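Long-range contacts in mRNA nuclease HepT (Shewanella oneidensis MR-1, PDB 6M6U), which cleaves mRNA as the growth-inhibiting toxin of a type VII toxin-antitoxin system and is neutralised by its cognate antitoxin MntA, mostly through tri-AMPylation: residues A10-C15 against E48-I53; K17-V22 against D37-N42; S27-D32 against L107-V112. All blocks are in the same frame, centred on the assembly; numbering follows the deposited sequence.

Contact 1: A10-C15 against E48-I53; sequences ATIKRC and EACIDI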
loop_
_atom_site.group_PDB
_atom_site.type_symbol
_atom_site.label_atom_id
_atom_site.label_comp_id
_atom_site.label_asym_id
_atom_site.label_seq_id
_atom_site.Cartn_x
_atom_site.Cartn_y
_atom_site.Cartn_z
ATOM N N ALA B 10 21.911 31.308 36.941
ATOM C CA ALA B 10 23.354 31.236 37.154
ATOM C C ALA B 10 24.123 31.485 35.861
ATOM O O ALA B 10 25.171 32.143 35.870
ATOM C CB ALA B 10 23.728 29.876 37.744
ATOM N N THR B 11 23.610 30.980 34.736
ATOM C CA THR B 11 24.300 31.158 33.462
ATOM C C THR B 11 24.281 32.616 33.016
ATOM O O THR B 11 25.297 33.134 32.538
ATOM C CB THR B 11 23.673 30.253 32.401
ATOM O OG1 THR B 11 24.029 28.895 32.682
ATOM C CG2 THR B 11 24.159 30.625 31.004
ATOM N N ILE B 12 23.138 33.294 33.164
ATOM C CA ILE B 12 23.063 34.712 32.819
ATOM C C ILE B 12 24.083 35.508 33.624
ATOM O O ILE B 12 24.795 36.365 33.087
ATOM C CB ILE B 12 21.636 35.246 33.034
ATOM C CG1 ILE B 12 20.667 34.573 32.064
ATOM C CG2 ILE B 12 21.603 36.763 32.864
ATOM C CD1 ILE B 12 19.209 34.779 32.404
ATOM N N LYS B 13 24.179 35.221 34.925
ATOM C CA LYS B 13 25.143 35.920 35.770
ATOM C C LYS B 13 26.573 35.641 35.324
ATOM O O LYS B 13 27.361 36.572 35.122
ATOM C CB LYS B 13 24.946 35.527 37.233
ATOM C CG LYS B 13 23.736 36.174 37.875
ATOM C CD LYS B 13 23.434 35.573 39.232
ATOM C CE LYS B 13 22.275 36.298 39.892
ATOM N NZ LYS B 13 21.761 35.561 41.079
ATOM N N ARG B 14 26.926 34.359 35.166
ATOM C CA ARG B 14 28.270 34.010 34.709
ATOM C C ARG B 14 28.618 34.717 33.409
ATOM O O ARG B 14 29.750 35.173 33.225
ATOM C CB ARG B 14 28.402 32.498 34.519
ATOM C CG ARG B 14 28.792 31.724 35.761
ATOM C CD ARG B 14 29.425 30.390 35.386
ATOM N NE ARG B 14 28.779 29.775 34.227
ATOM C CZ ARG B 14 27.588 29.182 34.256
ATOM N NH1 ARG B 14 26.897 29.123 35.388
ATOM N NH2 ARG B 14 27.082 28.651 33.149
ATOM N N CYS B 15 27.651 34.831 32.497
ATOM C CA CYS B 15 27.953 35.384 31.185
ATOM C C CYS B 15 27.986 36.909 31.180
ATOM O O CYS B 15 28.714 37.498 30.372
ATOM C CB CYS B 15 26.947 34.871 30.159
ATOM S SG CYS B 15 27.040 33.091 29.947
ATOM N N GLU B 48 19.928 33.172 25.192
ATOM C CA GLU B 48 19.390 31.817 25.180
ATOM C C GLU B 48 18.958 31.385 26.573
ATOM O O GLU B 48 17.953 30.684 26.726
ATOM C CB GLU B 48 20.415 30.845 24.600
ATOM C CG GLU B 48 20.560 30.957 23.090
ATOM C CD GLU B 48 19.281 30.586 22.355
ATOM O OE1 GLU B 48 18.599 29.626 22.778
ATOM O OE2 GLU B 48 18.952 31.265 21.358
ATOM N N ALA B 49 19.692 31.806 27.604
ATOM C CA ALA B 49 19.273 31.485 28.963
ATOM C C ALA B 49 17.967 32.190 29.316
ATOM O O ALA B 49 17.099 31.605 29.976
ATOM C CB ALA B 49 20.378 31.847 29.953
ATOM N N CYS B 50 17.797 33.439 28.868
ATOM C CA CYS B 50 16.534 34.138 29.097
ATOM C C CYS B 50 15.395 33.491 28.325
ATOM O O CYS B 50 14.282 33.353 28.846
ATOM C CB CYS B 50 16.659 35.607 28.702
ATOM S SG CYS B 50 17.625 36.615 29.840
ATOM N N ILE B 51 15.653 33.106 27.073
ATOM C CA ILE B 51 14.625 32.481 26.253
ATOM C C ILE B 51 14.223 31.130 26.834
ATOM O O ILE B 51 13.039 30.770 26.841
ATOM C CB ILE B 51 15.119 32.364 24.801
ATOM C CG1 ILE B 51 15.233 33.761 24.182
ATOM C CG2 ILE B 51 14.188 31.475 23.973
ATOM C CD1 ILE B 51 16.038 33.798 22.910
ATOM N N ASP B 52 15.194 30.368 27.349
ATOM C CA ASP B 52 14.873 29.071 27.935
ATOM C C ASP B 52 13.975 29.228 29.155
ATOM O O ASP B 52 13.064 28.421 29.370
ATOM C CB ASP B 52 16.152 28.321 28.307
ATOM C CG ASP B 52 16.927 27.839 27.091
ATOM O OD1 ASP B 52 16.392 27.917 25.961
ATOM O OD2 ASP B 52 18.075 27.374 27.271
ATOM N N ILE B 53 14.220 30.258 29.969
ATOM C CA ILE B 53 13.333 30.555 31.091
ATOM C C ILE B 53 11.928 30.851 30.587
ATOM O O ILE B 53 10.935 30.324 31.103
ATOM C CB ILE B 53 13.888 31.732 31.916
ATOM C CG1 ILE B 53 15.142 31.312 32.683
ATOM C CG2 ILE B 53 12.821 32.290 32.849
ATOM C CD1 ILE B 53 16.001 32.481 33.104
#
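Ile12 reaches across from helix 3-23 and lays one branch over the methyl group of Ala49 on helix 33-60, the heart of an antiparallel helix-helix pairing within the all-helical HepT fold. The axes of the two short segments run at 164° to each other and come within 9.5 Å. Ala49 offers a small CB that points at the opposing helix, and the CA atoms of Ile12 and Ala49 lie 6.3 Å apart.

The branch that does the touching is CG1-CD1. With CG1 set anti to the carbonyl carbon (chi1 -65°) and the chain extended beyond it, CG1 of Ile12 sits 3.5 Å from CB of Ala49. CD1 stays near that methyl and reaches the sulfur of the adjacent Cys50 and, more loosely, CD1 of Ile53 one turn on, whose terminal methyl comes back toward it end to end. Thr11 flanks the isoleucine: its methyl CG2 comes up to CB of Ala49 at 4.1 Å, while the hydroxyl, on the other branch, receives a weak bond from NH2 of Arg14 one turn on.

No hydrogen bond crosses between the segments; the interface is held by apolar contact. Helix 120-131 closes one flank, with Ile127 against Ile12 and Phe126 against both Cys50 and Ile53. On the polar side, Arg14 NH2 is hydrogen-bonded to Tyr104 OH of the second subunit, the tyrosine that MntA tri-AMPylates, unmodified here, while Glu48 makes a salt bridge to Arg97, an active-site residue by similarity. At the far end of the isoleucine, CD1 of Ile12 lies 3.5 Å from SG of Cys50.

Contact 2: K17-V22 against D37-N42; sequences KRIQQV and DSVILN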
loop_
_atom_site.group_PDB
_atom_site.type_symbol
_atom_site.label_atom_id
_atom_site.label_comp_id
_atom_site.label_asym_id
_atom_site.label_seq_id
_atom_site.Cartn_x
_atom_site.Cartn_y
_atom_site.Cartn_z
ATOM N N LYS B 17 29.143 38.698 33.743
ATOM C CA LYS B 17 30.491 38.944 34.252
ATOM C C LYS B 17 31.540 38.671 33.182
ATOM O O LYS B 17 32.521 39.413 33.067
ATOM C CB LYS B 17 30.762 38.103 35.498
ATOM C CG LYS B 17 29.869 38.435 36.684
ATOM C CD LYS B 17 30.607 38.246 38.010
ATOM C CE LYS B 17 30.867 36.779 38.316
ATOM N NZ LYS B 17 29.608 36.020 38.586
ATOM N N ARG B 18 31.350 37.613 32.385
ATOM C CA ARG B 18 32.249 37.365 31.262
ATOM C C ARG B 18 32.262 38.539 30.290
ATOM O O ARG B 18 33.311 38.859 29.718
ATOM C CB ARG B 18 31.850 36.075 30.538
ATOM C CG ARG B 18 32.319 34.803 31.224
ATOM C CD ARG B 18 33.834 34.727 31.232
ATOM N NE ARG B 18 34.381 34.693 29.878
ATOM C CZ ARG B 18 35.590 35.138 29.546
ATOM N NH1 ARG B 18 36.383 35.665 30.469
ATOM N NH2 ARG B 18 36.003 35.064 28.287
ATOM N N ILE B 19 31.120 39.206 30.104
ATOM C CA ILE B 19 31.064 40.358 29.206
ATOM C C ILE B 19 31.749 41.564 29.838
ATOM O O ILE B 19 32.547 42.251 29.191
ATOM C CB ILE B 19 29.608 40.681 28.820
ATOM C CG1 ILE B 19 29.045 39.603 27.886
ATOM C CG2 ILE B 19 29.513 42.061 28.171
ATOM C CD1 ILE B 19 27.568 39.325 28.079
ATOM N N GLN B 20 31.446 41.841 31.110
ATOM C CA GLN B 20 32.081 42.966 31.791
ATOM C C GLN B 20 33.590 42.771 31.894
ATOM O O GLN B 20 34.360 43.724 31.721
ATOM C CB GLN B 20 31.462 43.155 33.174
ATOM C CG GLN B 20 30.043 43.703 33.125
ATOM C CD GLN B 20 29.263 43.448 34.399
ATOM O OE1 GLN B 20 29.673 42.653 35.247
ATOM N NE2 GLN B 20 28.125 44.119 34.537
ATOM N N GLN B 21 34.029 41.541 32.155
ATOM C CA GLN B 21 35.458 41.279 32.307
ATOM C C GLN B 21 36.193 41.388 30.975
ATOM O O GLN B 21 37.292 41.949 30.912
ATOM C CB GLN B 21 35.664 39.899 32.929
ATOM C CG GLN B 21 37.105 39.437 33.002
ATOM C CD GLN B 21 37.285 38.296 33.984
ATOM O OE1 GLN B 21 38.143 37.429 33.801
ATOM N NE2 GLN B 21 36.470 38.297 35.039
ATOM N N VAL B 22 35.604 40.861 29.901
ATOM C CA VAL B 22 36.275 40.864 28.605
ATOM C C VAL B 22 36.246 42.253 27.980
ATOM O O VAL B 22 37.204 42.669 27.318
ATOM C CB VAL B 22 35.643 39.804 27.682
ATOM C CG1 VAL B 22 36.105 39.988 26.242
ATOM C CG2 VAL B 22 35.999 38.411 28.168
ATOM N N ASP B 37 34.028 39.050 19.437
ATOM C CA ASP B 37 33.559 37.669 19.398
ATOM C C ASP B 37 33.135 37.184 20.782
ATOM O O ASP B 37 32.074 36.570 20.940
ATOM C CB ASP B 37 34.656 36.765 18.834
ATOM C CG ASP B 37 34.933 37.020 17.362
ATOM O OD1 ASP B 37 34.111 37.688 16.698
ATOM O OD2 ASP B 37 35.973 36.533 16.864
ATOM N N SER B 38 33.951 37.466 21.800
ATOM C CA SER B 38 33.667 36.951 23.137
ATOM C C SER B 38 32.480 37.665 23.773
ATOM O O SER B 38 31.675 37.038 24.470
ATOM C CB SER B 38 34.905 37.075 24.023
ATOM O OG SER B 38 34.630 36.593 25.326
ATOM N N VAL B 39 32.360 38.976 23.560
ATOM C CA VAL B 39 31.194 39.698 24.063
ATOM C C VAL B 39 29.934 39.221 23.354
ATOM O O VAL B 39 28.900 38.966 23.985
ATOM C CB VAL B 39 31.391 41.217 23.902
ATOM C CG1 VAL B 39 30.080 41.954 24.160
ATOM C CG2 VAL B 39 32.489 41.718 24.841
ATOM N N ILE B 40 30.007 39.078 22.031
ATOM C CA ILE B 40 28.837 38.682 21.254
ATOM C C ILE B 40 28.376 37.283 21.652
ATOM O O ILE B 40 27.172 37.028 21.780
ATOM C CB ILE B 40 29.148 38.786 19.749
ATOM C CG1 ILE B 40 29.240 40.260 19.333
ATOM C CG2 ILE B 40 28.112 38.036 18.926
ATOM C CD1 ILE B 40 29.753 40.472 17.923
ATOM N N LEU B 41 29.319 36.368 21.885
ATOM C CA LEU B 41 28.942 35.003 22.239
ATOM C C LEU B 41 28.284 34.956 23.612
ATOM O O LEU B 41 27.278 34.261 23.809
ATOM C CB LEU B 41 30.160 34.084 22.194
ATOM C CG LEU B 41 29.796 32.614 22.461
ATOM C CD1 LEU B 41 29.335 31.931 21.177
ATOM C CD2 LEU B 41 30.956 31.860 23.076
ATOM N N ASN B 42 28.832 35.693 24.578
ATOM C CA ASN B 42 28.228 35.701 25.901
ATOM C C ASN B 42 26.915 36.478 25.931
ATOM O O ASN B 42 26.066 36.198 26.783
ATOM C CB ASN B 42 29.220 36.250 26.924
ATOM C CG ASN B 42 30.269 35.224 27.325
ATOM O OD1 ASN B 42 29.963 34.233 27.996
ATOM N ND2 ASN B 42 31.515 35.455 26.915
#
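Ile19 turns CG1 anti to its carbonyl carbon (chi1 -71°), which carries CG1 and CD1 toward Asn42, while Ser38 holds its hydroxyl anti to the backbone N, a setting that turns OG toward the methyls of Val22 and the guanidinium of Arg18. These groups join helix 3-23 to helix 33-60 as an antiparallel helical hairpin of the HepT fold, with segment axes 9.0 Å apart at their closest.

Ile19 and Asn42 slide past one another in opposite directions: CG1 of Ile19 rests 3.5 Å from CB of Asn42, and CD1 runs on over the asparagine backbone. The other branch, CG2, meets CG1 of Val39, the two side chains crossing nearly at right angles. One turn along, Val22 lays both methyls against Ser38, its CG2 3.6 Å from OG.

Arg18 bends at chi2 and chi3, folding its chain obliquely across the Asn42 amide, with CB 3.7 Å from OD1 of Asn42. The guanidinium and amide planes stand 76° apart, so the groups do not stack. Arg18 NH2 and Ser38 OG both bind OD2 of Asp37 of the second subunit; in return, Asp37 OD2 of this chain takes bonds from Arg18, Ser38 and Asn42 of that subunit, a gathering that probably stabilises its negative charge.

Within helix 33-60, Asn42 ND2 also donates to Ser38 O at 2.9 Å, tilted 33° from the carbonyl plane and on the opposite face from Asn42 N, so that this oxygen is gripped twice.

Contact 3: S27-D32 against L107-V112; sequences SQFKQD and LNLDIV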
loop_
_atom_site.group_PDB
_atom_site.type_symbol
_atom_site.label_atom_id
_atom_site.label_comp_id
_atom_site.label_asym_id
_atom_site.label_seq_id
_atom_site.Cartn_x
_atom_site.Cartn_y
_atom_site.Cartn_z
ATOM N N SER B 27 38.504 50.527 25.891
ATOM C CA SER B 27 39.434 51.181 24.973
ATOM C C SER B 27 39.802 50.296 23.790
ATOM O O SER B 27 40.140 50.810 22.716
ATOM C CB SER B 27 40.700 51.604 25.719
ATOM O OG SER B 27 41.213 50.530 26.491
ATOM N N GLN B 28 39.748 48.976 23.955
ATOM C CA GLN B 28 40.186 48.054 22.915
ATOM C C GLN B 28 39.044 47.332 22.213
ATOM O O GLN B 28 39.306 46.532 21.309
ATOM C CB GLN B 28 41.153 47.019 23.505
ATOM C CG GLN B 28 42.505 47.585 23.911
ATOM C CD GLN B 28 43.235 48.246 22.754
ATOM O OE1 GLN B 28 43.501 49.449 22.779
ATOM N NE2 GLN B 28 43.566 47.460 21.735
ATOM N N PHE B 29 37.789 47.597 22.584
ATOM C CA PHE B 29 36.697 46.750 22.110
ATOM C C PHE B 29 36.439 46.937 20.620
ATOM O O PHE B 29 36.361 45.959 19.868
ATOM C CB PHE B 29 35.419 47.023 22.896
ATOM C CG PHE B 29 34.241 46.247 22.388
ATOM C CD1 PHE B 29 34.088 44.911 22.715
ATOM C CD2 PHE B 29 33.310 46.841 21.552
ATOM C CE1 PHE B 29 33.011 44.185 22.233
ATOM C CE2 PHE B 29 32.228 46.122 21.068
ATOM C CZ PHE B 29 32.079 44.792 21.409
ATOM N N LYS B 30 36.272 48.184 20.178
ATOM C CA LYS B 30 35.945 48.428 18.778
ATOM C C LYS B 30 37.079 48.056 17.834
ATOM O O LYS B 30 36.862 48.024 16.618
ATOM C CB LYS B 30 35.559 49.893 18.578
ATOM C CG LYS B 30 34.200 50.257 19.148
ATOM C CD LYS B 30 34.008 51.764 19.209
ATOM C CE LYS B 30 34.194 52.405 17.843
ATOM N NZ LYS B 30 33.187 51.920 16.859
ATOM N N GLN B 31 38.267 47.765 18.358
ATOM C CA GLN B 31 39.425 47.395 17.555
ATOM C C GLN B 31 39.610 45.889 17.422
ATOM O O GLN B 31 39.951 45.404 16.338
ATOM C CB GLN B 31 40.694 48.005 18.165
ATOM C CG GLN B 31 41.986 47.349 17.703
ATOM C CD GLN B 31 43.219 47.946 18.357
ATOM O OE1 GLN B 31 43.675 47.476 19.404
ATOM N NE2 GLN B 31 43.766 48.986 17.734
ATOM N N ASP B 32 39.389 45.138 18.497
ATOM C CA ASP B 32 39.802 43.742 18.593
ATOM C C ASP B 32 38.628 42.832 18.235
ATOM O O ASP B 32 37.633 42.773 18.965
ATOM C CB ASP B 32 40.323 43.455 19.999
ATOM C CG ASP B 32 41.199 42.218 20.065
ATOM O OD1 ASP B 32 40.830 41.184 19.478
ATOM O OD2 ASP B 32 42.267 42.282 20.709
ATOM N N LEU B 107 26.582 44.634 11.465
ATOM C CA LEU B 107 26.472 45.019 12.862
ATOM C C LEU B 107 27.031 46.416 13.072
ATOM O O LEU B 107 28.110 46.756 12.575
ATOM C CB LEU B 107 27.213 44.025 13.755
ATOM C CG LEU B 107 27.155 44.304 15.259
ATOM C CD1 LEU B 107 25.717 44.296 15.748
ATOM C CD2 LEU B 107 27.996 43.295 16.029
ATOM N N ASN B 108 26.280 47.236 13.800
ATOM C CA ASN B 108 26.775 48.528 14.255
ATOM C C ASN B 108 27.386 48.320 15.633
ATOM O O ASN B 108 26.666 48.150 16.623
ATOM C CB ASN B 108 25.665 49.573 14.288
ATOM C CG ASN B 108 26.203 50.978 14.459
ATOM O OD1 ASN B 108 26.340 51.472 15.579
ATOM N ND2 ASN B 108 26.534 51.624 13.345
ATOM N N LEU B 109 28.718 48.335 15.692
ATOM C CA LEU B 109 29.421 47.982 16.918
ATOM C C LEU B 109 29.103 48.926 18.070
ATOM O O LEU B 109 29.346 48.572 19.228
ATOM C CB LEU B 109 30.925 47.958 16.653
ATOM C CG LEU B 109 31.716 46.833 17.313
ATOM C CD1 LEU B 109 30.995 45.500 17.159
ATOM C CD2 LEU B 109 33.097 46.772 16.694
ATOM N N ASP B 110 28.554 50.112 17.784
ATOM C CA ASP B 110 28.261 51.069 18.846
ATOM C C ASP B 110 27.008 50.703 19.632
ATOM O O ASP B 110 26.907 51.045 20.817
ATOM C CB ASP B 110 28.118 52.476 18.266
ATOM C CG ASP B 110 29.451 53.076 17.856
ATOM O OD1 ASP B 110 30.444 52.882 18.594
ATOM O OD2 ASP B 110 29.509 53.745 16.803
ATOM N N ILE B 111 26.044 50.020 19.007
ATOM C CA ILE B 111 24.869 49.569 19.751
ATOM C C ILE B 111 25.246 48.439 20.700
ATOM O O ILE B 111 24.713 48.337 21.810
ATOM C CB ILE B 111 23.735 49.153 18.796
ATOM C CG1 ILE B 111 23.647 50.114 17.600
ATOM C CG2 ILE B 111 22.412 49.118 19.550
ATOM C CD1 ILE B 111 22.510 49.791 16.637
ATOM N N VAL B 112 26.184 47.581 20.285
ATOM C CA VAL B 112 26.711 46.568 21.197
ATOM C C VAL B 112 27.366 47.230 22.401
ATOM O O VAL B 112 27.152 46.817 23.547
ATOM C CB VAL B 112 27.691 45.635 20.461
ATOM C CG1 VAL B 112 28.338 44.663 21.442
ATOM C CG2 VAL B 112 26.977 44.872 19.349
#
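Lys30 and Phe29, neighbours in the loop between helices 3-23 and 33-60, face the first turn of helix 109-118 with very different side chains. Lys30 can be followed outward. CB of Lys30 stands 4.4 Å from CD2 of Leu109, a methyl that is closer to the lysine backbone, 3.9 Å from CA of Lys30. From there the chain bends at both chi3 and chi4, and the bends bring the remaining atoms round to Asp110: CD approaches OD1 of Asp110 at 3.8 Å, CE runs past the same oxygen, and NZ ends 3.4 Å from OD1 of Asp110. That last pair is a salt bridge, though its hydrogen bond is weak. Both residues are exposed, so solvent probably weakens the pair. Asp110 reaches it by swinging its carboxylate back toward the loop, although its CB starts out pointing away.

Beneath the ion pair, Phe29 supplies the apolar part. CG anti to the backbone N (chi1 176°) turns the ring toward the helix, where CE2 of Phe29 comes within 3.9 Å of CG of Leu109 and CZ meets CG1 of Val112 at 3.7 Å. The Val112 side chain crosses that of Phe29 at about a right angle; that of Leu109 crosses it at a slant.

Each segment holds a helix N-cap. Asn108 is the N-cap of helix 109-118, its OD1 weakly accepting from Asp110 N, and Asp32 caps helix 33-60 through Thr34 N. The contact joins the loop between the two long helices to the start of helix 109-118: Phe29 is wedged between that helix and Val39 of helix 33-60, with Tyr23 of helix 3-23 against its ring, while Leu107 packs against helix 84-102.

In the fold
Contacts 1 and 2 are successive stations along the same antiparallel pair, helices 3-23 and 33-60, with centres 13 Å apart; they meet where SG of Cys15 lies 3.7 Å from OD1 of Asn42. Both also touch the second HepT subunit. Contact 3 uses the hairpin's own connecting loop, with its centre 12 Å from that of contact 2, and is joined to it by Val39 CG2 against Phe29 CE1 at 3.6 Å and by Ile40 against Leu107. Contacts 1 and 3 do not touch. Arg97, an active-site residue by similarity, lies about 8 Å from Cys50, 10 Å from Asn42 and 9 Å from Val112, side chain to side chain.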